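Local coordinates for putative cytoplasmic protein (Salmonella typhimurium LT2, PDB 2Q02), which is of unknown function but binds zinc in a xylose isomerase-like TIM barrel, and may act as an isomerase, at residues A[69-74]-A[195-200]; A[136-141]-A[146-151]. All blocks are in the same frame, centred on the assembly; numbering follows the deposited sequence.

Contact 1: A[69-74]-A[195-200]; sequences TINAVY and LVHLSG. With ZN (zinc ion), chain E.
The imidazole of His197 meets the amide of Asn71 at its edge: Asn71 OD1 lies in the ring plane, 3.6 Å from His197 CE1. That separation makes it a van der Waals approach and not a hydrogen bond. The two side chains come from opposite directions, and because OD1 sits at the edge, in the plane of the ring, the amide does not stack on it; the two planes are tilted by 34°. His197 ND1 binds the zinc ion at 2.1 Å, and NE2 is hydrogen-bonded to Glu37 OE2; this bond together with the metal fixes the rotation of the ring. Glu37 OE2 is also hydrogen-bonded to Asn71 ND2 and Thr69 OG1, so one carboxylate oxygen gathers three groups from the two strands and ties them together indirectly. CG beside the backbone N (chi1 -84°) swings the His197 ring so that CE1 faces Asn71 and ND1 the zinc ion.

Two residues earlier on each strand, Thr69 and Leu195 meet tip to tip, CG2 to CD2 at 3.7 Å, an apolar contact. The backbones stay far apart, Thr69 CA to Leu195 CA being 9.4 Å, and only 115 Å² is buried between the segments, which is evidence that side chains alone span the gap. Glu139, Asp170 and Glu245 are the other protein residues of the zinc site. The contact spans the inside of this eight-stranded parallel barrel, between its third and seventh strands and beside the metal, consistent with a xylose isomerase-like TIM barrel.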
ATOM      1  N   THR A  69       3.257  -5.061  -5.574  1.00 45.69           N
ATOM      2  CA  THR A  69       3.378  -3.659  -5.994  1.00 45.87           C
ATOM      3  C   THR A  69       4.743  -3.086  -5.748  1.00 46.28           C
ATOM      4  O   THR A  69       5.567  -3.668  -5.039  1.00 45.68           O
ATOM      5  CB  THR A  69       2.371  -2.688  -5.275  1.00 46.56           C
ATOM      6  OG1 THR A  69       2.911  -2.269  -4.015  1.00 47.46           O
ATOM      7  CG2 THR A  69       1.018  -3.337  -5.048  1.00 49.36           C
ATOM      8  N   ILE A  70       4.938  -1.914  -6.350  1.00 46.42           N
ATOM      9  CA  ILE A  70       5.967  -0.983  -5.935  1.00 46.62           C
ATOM     10  C   ILE A  70       5.315   0.272  -5.362  1.00 45.61           C
ATOM     11  O   ILE A  70       4.338   0.775  -5.893  1.00 47.01           O
ATOM     12  CB  ILE A  70       6.899  -0.668  -7.112  1.00 46.96           C
ATOM     13  CG1 ILE A  70       7.718  -1.936  -7.425  1.00 49.43           C
ATOM     14  CG2 ILE A  70       7.806   0.517  -6.782  1.00 45.87           C
ATOM     15  CD1 ILE A  70       8.568  -1.829  -8.644  1.00 50.51           C
ATOM     16  N   ASN A  71       5.838   0.728  -4.235  1.00 46.49           N
ATOM     17  CA  ASN A  71       5.451   1.996  -3.605  1.00 46.51           C
ATOM     18  C   ASN A  71       6.616   2.969  -3.739  1.00 47.00           C
ATOM     19  O   ASN A  71       7.702   2.640  -3.259  1.00 46.61           O
ATOM     20  CB  ASN A  71       5.219   1.823  -2.096  1.00 45.94           C
ATOM     21  CG  ASN A  71       4.001   0.996  -1.772  1.00 49.64           C
ATOM     22  OD1 ASN A  71       2.964   1.555  -1.404  1.00 49.53           O
ATOM     23  ND2 ASN A  71       4.116  -0.350  -1.894  1.00 47.71           N
ATOM     24  N   ALA A  72       6.435   4.169  -4.312  1.00 47.17           N
ATOM     25  CA  ALA A  72       5.171   4.683  -4.876  1.00 45.95           C
ATOM     26  C   ALA A  72       5.519   5.931  -5.651  1.00 46.26           C
ATOM     27  O   ALA A  72       6.598   6.489  -5.446  1.00 46.69           O
ATOM     28  CB  ALA A  72       4.167   5.026  -3.784  1.00 44.85           C
ATOM     29  N   VAL A  73       4.624   6.343  -6.555  1.00 46.41           N
ATOM     30  CA  VAL A  73       4.723   7.637  -7.209  1.00 45.57           C
ATOM     31  C   VAL A  73       4.143   8.711  -6.308  1.00 45.87           C
ATOM     32  O   VAL A  73       3.020   8.560  -5.823  1.00 46.24           O
ATOM     33  CB  VAL A  73       3.891   7.726  -8.468  1.00 45.54           C
ATOM     34  CG1 VAL A  73       4.067   9.140  -9.105  1.00 47.81           C
ATOM     35  CG2 VAL A  73       4.255   6.621  -9.432  1.00 47.20           C
ATOM     36  N   TYR A  74       4.863   9.822  -6.145  1.00 45.88           N
ATOM     37  CA  TYR A  74       4.333  11.003  -5.443  1.00 45.67           C
ATOM     38  C   TYR A  74       4.881  12.298  -6.065  1.00 46.00           C
ATOM     39  O   TYR A  74       6.061  12.356  -6.396  1.00 45.88           O
ATOM     40  CB  TYR A  74       4.648  10.941  -3.927  1.00 45.56           C
ATOM     41  CG  TYR A  74       4.256  12.219  -3.169  1.00 46.03           C
ATOM     42  CD1 TYR A  74       2.969  12.375  -2.661  1.00 42.00           C
ATOM     43  CD2 TYR A  74       5.161  13.271  -2.994  1.00 42.00           C
ATOM     44  CE1 TYR A  74       2.580  13.527  -2.008  1.00 42.55           C
ATOM     45  CE2 TYR A  74       4.776  14.436  -2.352  1.00 43.73           C
ATOM     46  CZ  TYR A  74       3.469  14.552  -1.864  1.00 45.90           C
ATOM     47  OH  TYR A  74       3.023  15.676  -1.218  1.00 45.35           O
ATOM     48  N   LEU A 195      -6.180  -3.329  -3.450  1.00 45.86           N
ATOM     49  CA  LEU A 195      -5.307  -3.794  -2.386  1.00 44.83           C
ATOM     50  C   LEU A 195      -5.684  -3.117  -1.090  1.00 43.77           C
ATOM     51  O   LEU A 195      -6.279  -2.039  -1.104  1.00 41.71           O
ATOM     52  CB  LEU A 195      -3.880  -3.462  -2.742  1.00 44.53           C
ATOM     53  CG  LEU A 195      -2.766  -3.827  -1.784  1.00 42.96           C
ATOM     54  CD1 LEU A 195      -2.678  -5.296  -1.669  1.00 45.09           C
ATOM     55  CD2 LEU A 195      -1.441  -3.250  -2.306  1.00 46.62           C
ATOM     56  N   VAL A 196      -5.355  -3.761   0.027  1.00 43.61           N
ATOM     57  CA  VAL A 196      -5.561  -3.161   1.348  1.00 44.18           C
ATOM     58  C   VAL A 196      -4.248  -3.164   2.123  1.00 44.37           C
ATOM     59  O   VAL A 196      -3.527  -4.168   2.115  1.00 42.96           O
ATOM     60  CB  VAL A 196      -6.669  -3.882   2.164  1.00 44.26           C
ATOM     61  CG1 VAL A 196      -6.804  -3.277   3.532  1.00 43.06           C
ATOM     62  CG2 VAL A 196      -8.014  -3.820   1.413  1.00 46.78           C
ATOM     63  N   HIS A 197      -3.941  -2.018   2.742  1.00 43.61           N
ATOM     64  CA  HIS A 197      -2.759  -1.830   3.564  1.00 43.52           C
ATOM     65  C   HIS A 197      -3.196  -1.772   5.034  1.00 46.52           C
ATOM     66  O   HIS A 197      -4.042  -0.940   5.412  1.00 48.77           O
ATOM     67  CB  HIS A 197      -2.022  -0.528   3.216  1.00 44.41           C
ATOM     68  CG  HIS A 197      -1.076  -0.635   2.060  1.00 40.54           C
ATOM     69  ND1 HIS A 197      -0.377   0.447   1.582  1.00 42.17           N
ATOM     70  CD2 HIS A 197      -0.727  -1.681   1.273  1.00 45.93           C
ATOM     71  CE1 HIS A 197       0.373   0.075   0.560  1.00 40.17           C
ATOM     72  NE2 HIS A 197       0.177  -1.213   0.349  1.00 47.35           N
ATOM     73  N   LEU A 198      -2.612  -2.659   5.848  1.00 45.31           N
ATOM     74  CA  LEU A 198      -2.941  -2.798   7.249  1.00 43.25           C
ATOM     75  C   LEU A 198      -1.722  -2.372   8.066  1.00 44.30           C
ATOM     76  O   LEU A 198      -0.554  -2.572   7.668  1.00 40.91           O
ATOM     77  CB  LEU A 198      -3.311  -4.245   7.601  1.00 43.41           C
ATOM     78  CG  LEU A 198      -4.446  -4.978   6.867  1.00 44.97           C
ATOM     79  CD1 LEU A 198      -4.514  -6.465   7.301  1.00 40.91           C
ATOM     80  CD2 LEU A 198      -5.769  -4.290   7.099  1.00 43.20           C
ATOM     81  N   SER A 199      -2.029  -1.740   9.195  1.00 44.63           N
ATOM     82  CA  SER A 199      -1.059  -1.385  10.211  1.00 44.70           C
ATOM     83  C   SER A 199      -1.880  -0.926  11.391  1.00 44.61           C
ATOM     84  O   SER A 199      -3.043  -0.529  11.227  1.00 44.13           O
ATOM     85  CB  SER A 199      -0.088  -0.292   9.752  1.00 44.66           C
ATOM     86  OG  SER A 199      -0.601   0.997   9.960  1.00 45.84           O
ATOM     87  N   GLY A 200      -1.288  -1.018  12.573  1.00 43.65           N
ATOM     88  CA  GLY A 200      -1.956  -0.614  13.791  1.00 44.52           C
ATOM     89  C   GLY A 200      -1.281   0.606  14.369  1.00 44.37           C
ATOM     90  O   GLY A 200      -0.121   0.871  14.073  1.00 43.92           O
TER
HETATM   91 ZN    ZN E 300      -0.436   2.433   2.391  1.00 45.13          ZN

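Contact 2: A[136-141]-A[146-151]; sequences GLVEPL and SSLRSA. With ZN (zinc ion), chain E.
Leu141 is gripped through both of its backbone polar groups by the segment 146-151. Its N donates to Leu148 O at 3.1 Å with an N-H...O angle of 138°; the donor lies in the carbonyl plane, although the bond itself is clearly bent. Its carbonyl O accepts from Ser146 OG at 2.7 Å, with the hydroxyl tilted 23° out of the carbonyl plane. The same oxygen is approached by Arg149 CA at 3.3 Å, a CA-H...O contact. Ser146 OG serves twice: while donating to Leu141 O, it accepts from Leu148 N at 3.1 Å, which makes an ST turn. The hydroxyl can bridge the two because OG is anti to the backbone N (chi1 166°).

The guanidinium of Arg149 turns elsewhere, NH2 bonding to Gly142 O, and Ser150 OG caps Trp153 N at the start of a helix. Apolar contacts flank this polar core. Pro140 CG rests 3.8 Å from Ala151 CA, and Val138 CG1 packs on Leu148 CD2, 3.9 Å away. Glu139 points the other way and binds zinc through OE2 at 2.1 Å.

The turn therefore folds back on the end of strand 135-138 and leads into helix 151-161, whose Ile158 and Ala154 meet Val138 and Pro140, while Val167 of the adjoining strand 166-170 touches both Pro140 and Ala151.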
ATOM      1  N   GLY A 136      -2.353   0.227 -12.027  1.00 46.55           N
ATOM      2  CA  GLY A 136      -2.243   1.383 -11.147  1.00 45.85           C
ATOM      3  C   GLY A 136      -3.130   1.261  -9.923  1.00 45.48           C
ATOM      4  O   GLY A 136      -4.295   0.853 -10.009  1.00 43.52           O
ATOM      5  N   LEU A 137      -2.560   1.614  -8.779  1.00 45.32           N
ATOM      6  CA  LEU A 137      -3.300   1.650  -7.535  1.00 45.97           C
ATOM      7  C   LEU A 137      -3.248   3.079  -6.950  1.00 46.13           C
ATOM      8  O   LEU A 137      -2.168   3.578  -6.572  1.00 45.51           O
ATOM      9  CB  LEU A 137      -2.717   0.629  -6.542  1.00 47.18           C
ATOM     10  CG  LEU A 137      -2.990  -0.842  -6.806  1.00 45.38           C
ATOM     11  CD1 LEU A 137      -2.234  -1.686  -5.813  1.00 46.53           C
ATOM     12  CD2 LEU A 137      -4.499  -1.118  -6.747  1.00 43.02           C
ATOM     13  N   VAL A 138      -4.411   3.738  -6.913  1.00 45.60           N
ATOM     14  CA  VAL A 138      -4.527   5.076  -6.340  1.00 45.42           C
ATOM     15  C   VAL A 138      -4.791   4.959  -4.855  1.00 45.56           C
ATOM     16  O   VAL A 138      -5.809   4.388  -4.444  1.00 45.36           O
ATOM     17  CB  VAL A 138      -5.674   5.850  -6.985  1.00 46.29           C
ATOM     18  CG1 VAL A 138      -5.904   7.155  -6.270  1.00 42.59           C
ATOM     19  CG2 VAL A 138      -5.391   6.070  -8.495  1.00 48.80           C
ATOM     20  N   GLU A 139      -3.875   5.477  -4.046  1.00 45.70           N
ATOM     21  CA  GLU A 139      -4.013   5.415  -2.585  1.00 45.79           C
ATOM     22  C   GLU A 139      -4.335   6.784  -2.016  1.00 45.29           C
ATOM     23  O   GLU A 139      -3.442   7.626  -1.906  1.00 45.35           O
ATOM     24  CB  GLU A 139      -2.721   4.952  -1.932  1.00 46.72           C
ATOM     25  CG  GLU A 139      -2.768   4.940  -0.402  1.00 46.83           C
ATOM     26  CD  GLU A 139      -1.661   4.115   0.210  1.00 47.02           C
ATOM     27  OE1 GLU A 139      -0.628   3.930  -0.461  1.00 47.41           O
ATOM     28  OE2 GLU A 139      -1.823   3.657   1.362  1.00 51.89           O
ATOM     29  N   PRO A 140      -5.600   7.022  -1.657  1.00 44.84           N
ATOM     30  CA  PRO A 140      -5.917   8.216  -0.898  1.00 45.01           C
ATOM     31  C   PRO A 140      -5.169   8.281   0.450  1.00 46.24           C
ATOM     32  O   PRO A 140      -4.980   7.252   1.128  1.00 46.28           O
ATOM     33  CB  PRO A 140      -7.429   8.106  -0.646  1.00 45.47           C
ATOM     34  CG  PRO A 140      -7.949   7.097  -1.573  1.00 45.87           C
ATOM     35  CD  PRO A 140      -6.795   6.219  -1.976  1.00 46.68           C
ATOM     36  N   LEU A 141      -4.736   9.498   0.801  1.00 45.93           N
ATOM     37  CA  LEU A 141      -4.084   9.781   2.069  1.00 45.53           C
ATOM     38  C   LEU A 141      -5.045  10.559   2.928  1.00 45.21           C
ATOM     39  O   LEU A 141      -5.606  11.560   2.493  1.00 43.97           O
ATOM     40  CB  LEU A 141      -2.828  10.620   1.871  1.00 45.75           C
ATOM     41  CG  LEU A 141      -1.839  10.119   0.833  1.00 45.26           C
ATOM     42  CD1 LEU A 141      -0.772  11.143   0.620  1.00 47.83           C
ATOM     43  CD2 LEU A 141      -1.236   8.797   1.234  1.00 47.09           C
ATOM     44  N   SER A 146      -4.098  16.509   2.696  1.00 45.02           N
ATOM     45  CA  SER A 146      -4.145  15.670   1.499  1.00 44.78           C
ATOM     46  C   SER A 146      -5.142  16.204   0.490  1.00 44.47           C
ATOM     47  O   SER A 146      -6.242  16.618   0.845  1.00 42.84           O
ATOM     48  CB  SER A 146      -4.519  14.237   1.853  1.00 43.78           C
ATOM     49  OG  SER A 146      -4.878  13.504   0.704  1.00 40.14           O
ATOM     50  N   SER A 147      -4.735  16.189  -0.779  1.00 44.65           N
ATOM     51  CA  SER A 147      -5.597  16.633  -1.867  1.00 44.88           C
ATOM     52  C   SER A 147      -6.632  15.584  -2.268  1.00 44.85           C
ATOM     53  O   SER A 147      -7.513  15.872  -3.057  1.00 45.03           O
ATOM     54  CB  SER A 147      -4.763  17.011  -3.100  1.00 45.14           C
ATOM     55  OG  SER A 147      -4.164  15.867  -3.684  1.00 39.46           O
ATOM     56  N   LEU A 148      -6.508  14.367  -1.753  1.00 45.41           N
ATOM     57  CA  LEU A 148      -7.406  13.270  -2.111  1.00 45.76           C
ATOM     58  C   LEU A 148      -7.478  12.279  -0.931  1.00 45.87           C
ATOM     59  O   LEU A 148      -6.593  11.446  -0.748  1.00 47.14           O
ATOM     60  CB  LEU A 148      -6.915  12.583  -3.409  1.00 44.15           C
ATOM     61  CG  LEU A 148      -7.690  11.353  -3.919  1.00 46.96           C
ATOM     62  CD1 LEU A 148      -9.163  11.682  -4.250  1.00 50.26           C
ATOM     63  CD2 LEU A 148      -7.027  10.713  -5.135  1.00 46.37           C
ATOM     64  N   ARG A 149      -8.530  12.406  -0.131  1.00 45.57           N
ATOM     65  CA  ARG A 149      -8.668  11.701   1.142  1.00 45.55           C
ATOM     66  C   ARG A 149      -9.710  10.584   1.153  1.00 45.61           C
ATOM     67  O   ARG A 149      -9.614   9.639   1.944  1.00 46.63           O
ATOM     68  CB  ARG A 149      -9.073  12.722   2.198  1.00 45.43           C
ATOM     69  CG  ARG A 149      -8.216  13.952   2.176  1.00 43.07           C
ATOM     70  CD  ARG A 149      -8.721  14.946   3.177  1.00 45.46           C
ATOM     71  NE  ARG A 149      -8.683  14.411   4.530  1.00 43.24           N
ATOM     72  CZ  ARG A 149      -9.495  14.771   5.511  1.00 42.90           C
ATOM     73  NH1 ARG A 149     -10.447  15.669   5.305  1.00 41.48           N
ATOM     74  NH2 ARG A 149      -9.348  14.219   6.712  1.00 42.56           N
ATOM     75  N   SER A 150     -10.719  10.714   0.291  1.00 45.69           N
ATOM     76  CA  SER A 150     -11.829   9.765   0.234  1.00 45.44           C
ATOM     77  C   SER A 150     -11.568   8.703  -0.819  1.00 45.17           C
ATOM     78  O   SER A 150     -11.301   9.011  -1.995  1.00 45.17           O
ATOM     79  CB  SER A 150     -13.152  10.465  -0.080  1.00 45.27           C
ATOM     80  OG  SER A 150     -14.177   9.517  -0.356  1.00 47.90           O
ATOM     81  N   ALA A 151     -11.650   7.453  -0.384  1.00 45.15           N
ATOM     82  CA  ALA A 151     -11.610   6.312  -1.286  1.00 45.41           C
ATOM     83  C   ALA A 151     -12.823   6.298  -2.225  1.00 45.78           C
ATOM     84  O   ALA A 151     -12.694   5.951  -3.412  1.00 45.32           O
ATOM     85  CB  ALA A 151     -11.512   5.004  -0.499  1.00 43.94           C
TER
HETATM   86 ZN    ZN E 300      -0.436   2.433   2.391  1.00 45.13          ZN

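From the N terminus the chain reaches the third barrel strand, 66-73, and contact 1 joins its end to the seventh, 193-198, enclosing 120 residues. Within that long excursion, at the end of the fifth strand, contact 2 closes a far shorter loop, with four residues between its segments, where strand 135-138 passes into helix 151-161. Contact 2 is thus nested in contact 1, and the two do not cross. Their centres lie 11 Å apart, yet they meet directly: Leu137 CD1 is 3.7 Å from Thr69 CG2, in the barrel interior. The zinc ion is shared through His197 and Glu139, which joins the ends of the fifth and seventh strands.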